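PDB 6Z3U: RING-type domain-containing protein from Chaetomium thermophilum, which probably activates the cyclin-dependent kinase CDK7 as the MAT1-like subunit of the CAK complex, here as a C-terminal fragment lacking the zinc-binding RING domain. Local coordinates for residues 16-21 and 49-54. Residues are numbered along the deposited sequence; the frame is centred on the assembly and turned at random.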
ATOM      1  N   TYR C  16     -16.324  15.009  -9.670  1.00 58.19           N
ATOM      2  CA  TYR C  16     -17.153  14.643  -8.533  1.00 62.26           C
ATOM      3  C   TYR C  16     -16.852  15.566  -7.363  1.00 59.73           C
ATOM      4  O   TYR C  16     -15.843  16.273  -7.343  1.00 62.43           O
ATOM      5  CB  TYR C  16     -16.938  13.179  -8.129  1.00 61.13           C
ATOM      6  CG  TYR C  16     -15.618  12.908  -7.442  1.00 61.25           C
ATOM      7  CD1 TYR C  16     -14.479  12.603  -8.175  1.00 58.56           C
ATOM      8  CD2 TYR C  16     -15.514  12.943  -6.057  1.00 56.27           C
ATOM      9  CE1 TYR C  16     -13.273  12.350  -7.551  1.00 49.18           C
ATOM     10  CE2 TYR C  16     -14.313  12.690  -5.424  1.00 51.19           C
ATOM     11  CZ  TYR C  16     -13.197  12.392  -6.175  1.00 47.75           C
ATOM     12  OH  TYR C  16     -11.998  12.142  -5.548  1.00 45.85           O
ATOM     13  N   ARG C  17     -17.757  15.547  -6.388  1.00 57.21           N
ATOM     14  CA  ARG C  17     -17.640  16.346  -5.176  1.00 58.27           C
ATOM     15  C   ARG C  17     -18.188  15.558  -3.999  1.00 58.93           C
ATOM     16  O   ARG C  17     -19.294  15.014  -4.072  1.00 61.79           O
ATOM     17  CB  ARG C  17     -18.372  17.681  -5.345  1.00 62.79           C
ATOM     18  CG  ARG C  17     -19.840  17.540  -5.725  1.00 83.00           C
ATOM     19  CD  ARG C  17     -20.422  18.875  -6.174  1.00 94.91           C
ATOM     20  NE  ARG C  17     -21.848  18.794  -6.480  1.00 92.81           N
ATOM     21  CZ  ARG C  17     -22.340  18.477  -7.677  1.00103.05           C
ATOM     22  NH1 ARG C  17     -21.523  18.213  -8.689  1.00113.14           N
ATOM     23  NH2 ARG C  17     -23.652  18.427  -7.865  1.00104.51           N
ATOM     24  N   VAL C  18     -17.412  15.500  -2.918  1.00 63.31           N
ATOM     25  CA  VAL C  18     -17.776  14.746  -1.722  1.00 64.50           C
ATOM     26  C   VAL C  18     -18.561  15.695  -0.822  1.00 55.76           C
ATOM     27  O   VAL C  18     -17.984  16.538  -0.134  1.00 58.67           O
ATOM     28  CB  VAL C  18     -16.545  14.180  -1.012  1.00 51.07           C
ATOM     29  CG1 VAL C  18     -16.935  13.532   0.310  1.00 50.46           C
ATOM     30  CG2 VAL C  18     -15.829  13.179  -1.907  1.00 49.45           C
ATOM     31  N   ARG C  19     -19.881  15.546  -0.815  1.00 57.83           N
ATOM     32  CA  ARG C  19     -20.763  16.406  -0.042  1.00 60.15           C
ATOM     33  C   ARG C  19     -21.300  15.667   1.179  1.00 70.85           C
ATOM     34  O   ARG C  19     -21.175  14.447   1.314  1.00 58.11           O
ATOM     35  CB  ARG C  19     -21.913  16.946  -0.907  1.00 63.36           C
ATOM     36  CG  ARG C  19     -22.612  15.933  -1.805  1.00 74.95           C
ATOM     37  CD  ARG C  19     -22.508  16.325  -3.278  1.00 74.39           C
ATOM     38  NE  ARG C  19     -23.613  15.794  -4.074  1.00 73.23           N
ATOM     39  CZ  ARG C  19     -23.578  14.658  -4.766  1.00 86.22           C
ATOM     40  NH1 ARG C  19     -24.645  14.277  -5.454  1.00 73.84           N
ATOM     41  NH2 ARG C  19     -22.485  13.904  -4.776  1.00 84.54           N
ATOM     42  N   GLU C  20     -21.901  16.449   2.080  1.00 65.97           N
ATOM     43  CA  GLU C  20     -22.303  15.937   3.384  1.00 62.30           C
ATOM     44  C   GLU C  20     -23.429  14.916   3.280  1.00 65.46           C
ATOM     45  O   GLU C  20     -23.567  14.061   4.162  1.00 64.91           O
ATOM     46  CB  GLU C  20     -22.723  17.106   4.278  1.00 74.33           C
ATOM     47  CG  GLU C  20     -23.215  16.722   5.665  1.00 81.17           C
ATOM     48  CD  GLU C  20     -23.610  17.934   6.494  1.00 73.80           C
ATOM     49  OE1 GLU C  20     -24.601  17.846   7.249  1.00 69.66           O
ATOM     50  OE2 GLU C  20     -22.938  18.982   6.379  1.00 78.43           O
ATOM     51  N   GLU C  21     -24.243  14.985   2.227  1.00 69.45           N
ATOM     52  CA  GLU C  21     -25.408  14.116   2.124  1.00 71.87           C
ATOM     53  C   GLU C  21     -25.061  12.680   1.753  1.00 70.20           C
ATOM     54  O   GLU C  21     -25.936  11.811   1.836  1.00 74.05           O
ATOM     55  CB  GLU C  21     -26.393  14.671   1.090  1.00 75.90           C
ATOM     56  CG  GLU C  21     -25.897  14.582  -0.345  1.00 75.26           C
ATOM     57  CD  GLU C  21     -26.851  15.223  -1.335  1.00 91.39           C
ATOM     58  OE1 GLU C  21     -26.762  16.453  -1.537  1.00103.93           O
ATOM     59  OE2 GLU C  21     -27.687  14.495  -1.911  1.00 88.76           O
ATOM     60  N   ARG C  49     -12.629   8.182   0.281  1.00 48.99           N
ATOM     61  CA  ARG C  49     -11.819   7.145  -0.348  1.00 40.84           C
ATOM     62  C   ARG C  49     -12.603   6.419  -1.432  1.00 41.92           C
ATOM     63  O   ARG C  49     -12.065   6.131  -2.507  1.00 40.55           O
ATOM     64  CB  ARG C  49     -11.329   6.173   0.726  1.00 42.17           C
ATOM     65  CG  ARG C  49     -10.413   5.056   0.247  1.00 44.82           C
ATOM     66  CD  ARG C  49      -9.611   4.499   1.419  1.00 38.01           C
ATOM     67  NE  ARG C  49      -9.251   3.092   1.263  1.00 35.64           N
ATOM     68  CZ  ARG C  49      -8.268   2.647   0.487  1.00 35.25           C
ATOM     69  NH1 ARG C  49      -8.013   1.349   0.423  1.00 46.49           N
ATOM     70  NH2 ARG C  49      -7.547   3.495  -0.233  1.00 35.31           N
ATOM     71  N   ALA C  50     -13.879   6.126  -1.172  1.00 51.17           N
ATOM     72  CA  ALA C  50     -14.700   5.431  -2.158  1.00 47.61           C
ATOM     73  C   ALA C  50     -14.958   6.308  -3.379  1.00 44.40           C
ATOM     74  O   ALA C  50     -14.817   5.856  -4.521  1.00 49.17           O
ATOM     75  CB  ALA C  50     -16.021   4.996  -1.523  1.00 56.95           C
ATOM     76  N   MET C  51     -15.333   7.570  -3.154  1.00 50.77           N
ATOM     77  CA  MET C  51     -15.664   8.456  -4.266  1.00 53.82           C
ATOM     78  C   MET C  51     -14.469   8.662  -5.191  1.00 51.93           C
ATOM     79  O   MET C  51     -14.625   8.708  -6.417  1.00 51.60           O
ATOM     80  CB  MET C  51     -16.161   9.797  -3.727  1.00 50.38           C
ATOM     81  CG  MET C  51     -17.510   9.717  -3.030  1.00 53.30           C
ATOM     82  SD  MET C  51     -18.865   9.365  -4.163  1.00 61.31           S
ATOM     83  CE  MET C  51     -19.180  10.997  -4.830  1.00 61.71           C
ATOM     84  N   PHE C  52     -13.267   8.788  -4.627  1.00 52.28           N
ATOM     85  CA  PHE C  52     -12.078   8.931  -5.459  1.00 46.85           C
ATOM     86  C   PHE C  52     -11.890   7.713  -6.352  1.00 49.92           C
ATOM     87  O   PHE C  52     -11.752   7.836  -7.575  1.00 50.95           O
ATOM     88  CB  PHE C  52     -10.847   9.145  -4.577  1.00 47.80           C
ATOM     89  CG  PHE C  52      -9.558   9.207  -5.344  1.00 49.50           C
ATOM     90  CD1 PHE C  52      -9.191  10.360  -6.016  1.00 53.86           C
ATOM     91  CD2 PHE C  52      -8.709   8.114  -5.386  1.00 44.84           C
ATOM     92  CE1 PHE C  52      -8.004  10.421  -6.720  1.00 59.30           C
ATOM     93  CE2 PHE C  52      -7.519   8.169  -6.088  1.00 54.73           C
ATOM     94  CZ  PHE C  52      -7.167   9.324  -6.756  1.00 59.90           C
ATOM     95  N   GLU C  53     -11.892   6.521  -5.756  1.00 52.62           N
ATOM     96  CA  GLU C  53     -11.668   5.307  -6.532  1.00 48.32           C
ATOM     97  C   GLU C  53     -12.786   5.072  -7.537  1.00 50.91           C
ATOM     98  O   GLU C  53     -12.563   4.434  -8.572  1.00 57.57           O
ATOM     99  CB  GLU C  53     -11.521   4.114  -5.587  1.00 46.28           C
ATOM    100  CG  GLU C  53     -10.301   4.222  -4.674  1.00 55.01           C
ATOM    101  CD  GLU C  53     -10.234   3.123  -3.633  1.00 45.14           C
ATOM    102  OE1 GLU C  53     -11.071   2.199  -3.682  1.00 62.54           O
ATOM    103  OE2 GLU C  53      -9.344   3.190  -2.758  1.00 37.57           O
ATOM    104  N   ALA C  54     -13.991   5.578  -7.256  1.00 60.58           N
ATOM    105  CA  ALA C  54     -15.102   5.410  -8.188  1.00 57.02           C
ATOM    106  C   ALA C  54     -14.919   6.251  -9.445  1.00 54.68           C
ATOM    107  O   ALA C  54     -15.448   5.898 -10.505  1.00 50.49           O
ATOM    108  CB  ALA C  54     -16.422   5.769  -7.505  1.00 49.19           C
TER
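Tyr16 lays its ring along the flank of helix 43-55, over the backbone joining Met51 to Phe52. Its CB already points at the helix, and with CG between the backbone N and the carbonyl carbon (chi1 73°) the ring comes to lie over the Met51 carbonyl. Going outward from CB, Tyr16 CD2 first comes up to Met51 CB, and Tyr16 CE2 then packs on that same Met51 CB at 3.8 Å. The carbonyl oxygen of Met51 stands over the centre of one ring face, 3.9 Å above its plane. Further out, Tyr16 CZ lies against Phe52 CA, and the tip, Tyr16 OH, rests 3.4 Å from Phe52 CB. The same hydroxyl lies in the plane of the Phe52 ring, at its edge near CD1; no hydrogen bond links the two segments. With an alanine here, Met51 CB and the Phe52 backbone would probably lose their aromatic cover, leaving a gap between loop and helix. This is loop-on-helix packing in the C-terminal, MAT1-type part of the protein: an extended segment ahead of helix 25-31 runs alongside helix 43-55 in roughly the opposite direction, and the Phe55 ring also meets Tyr16. Val18 continues the apolar strip, its CG2 set 3.9 Å from Met51 CB and in plane with the Tyr16 ring at its edge. Met51 itself, bent at both chi2 (-69°) and chi3 (-81°), curls its methyl CE back under the loop, 4.1 Å from Arg17 O. The Arg19 guanidinium presents its edge to that methyl and gives Arg17 O a weak hydrogen bond from NH2, while its stronger partner is Glu198 of the cyclin chain, a salt bridge. Arg11 of the cyclin chain makes a cation-pi contact with the Phe52 ring.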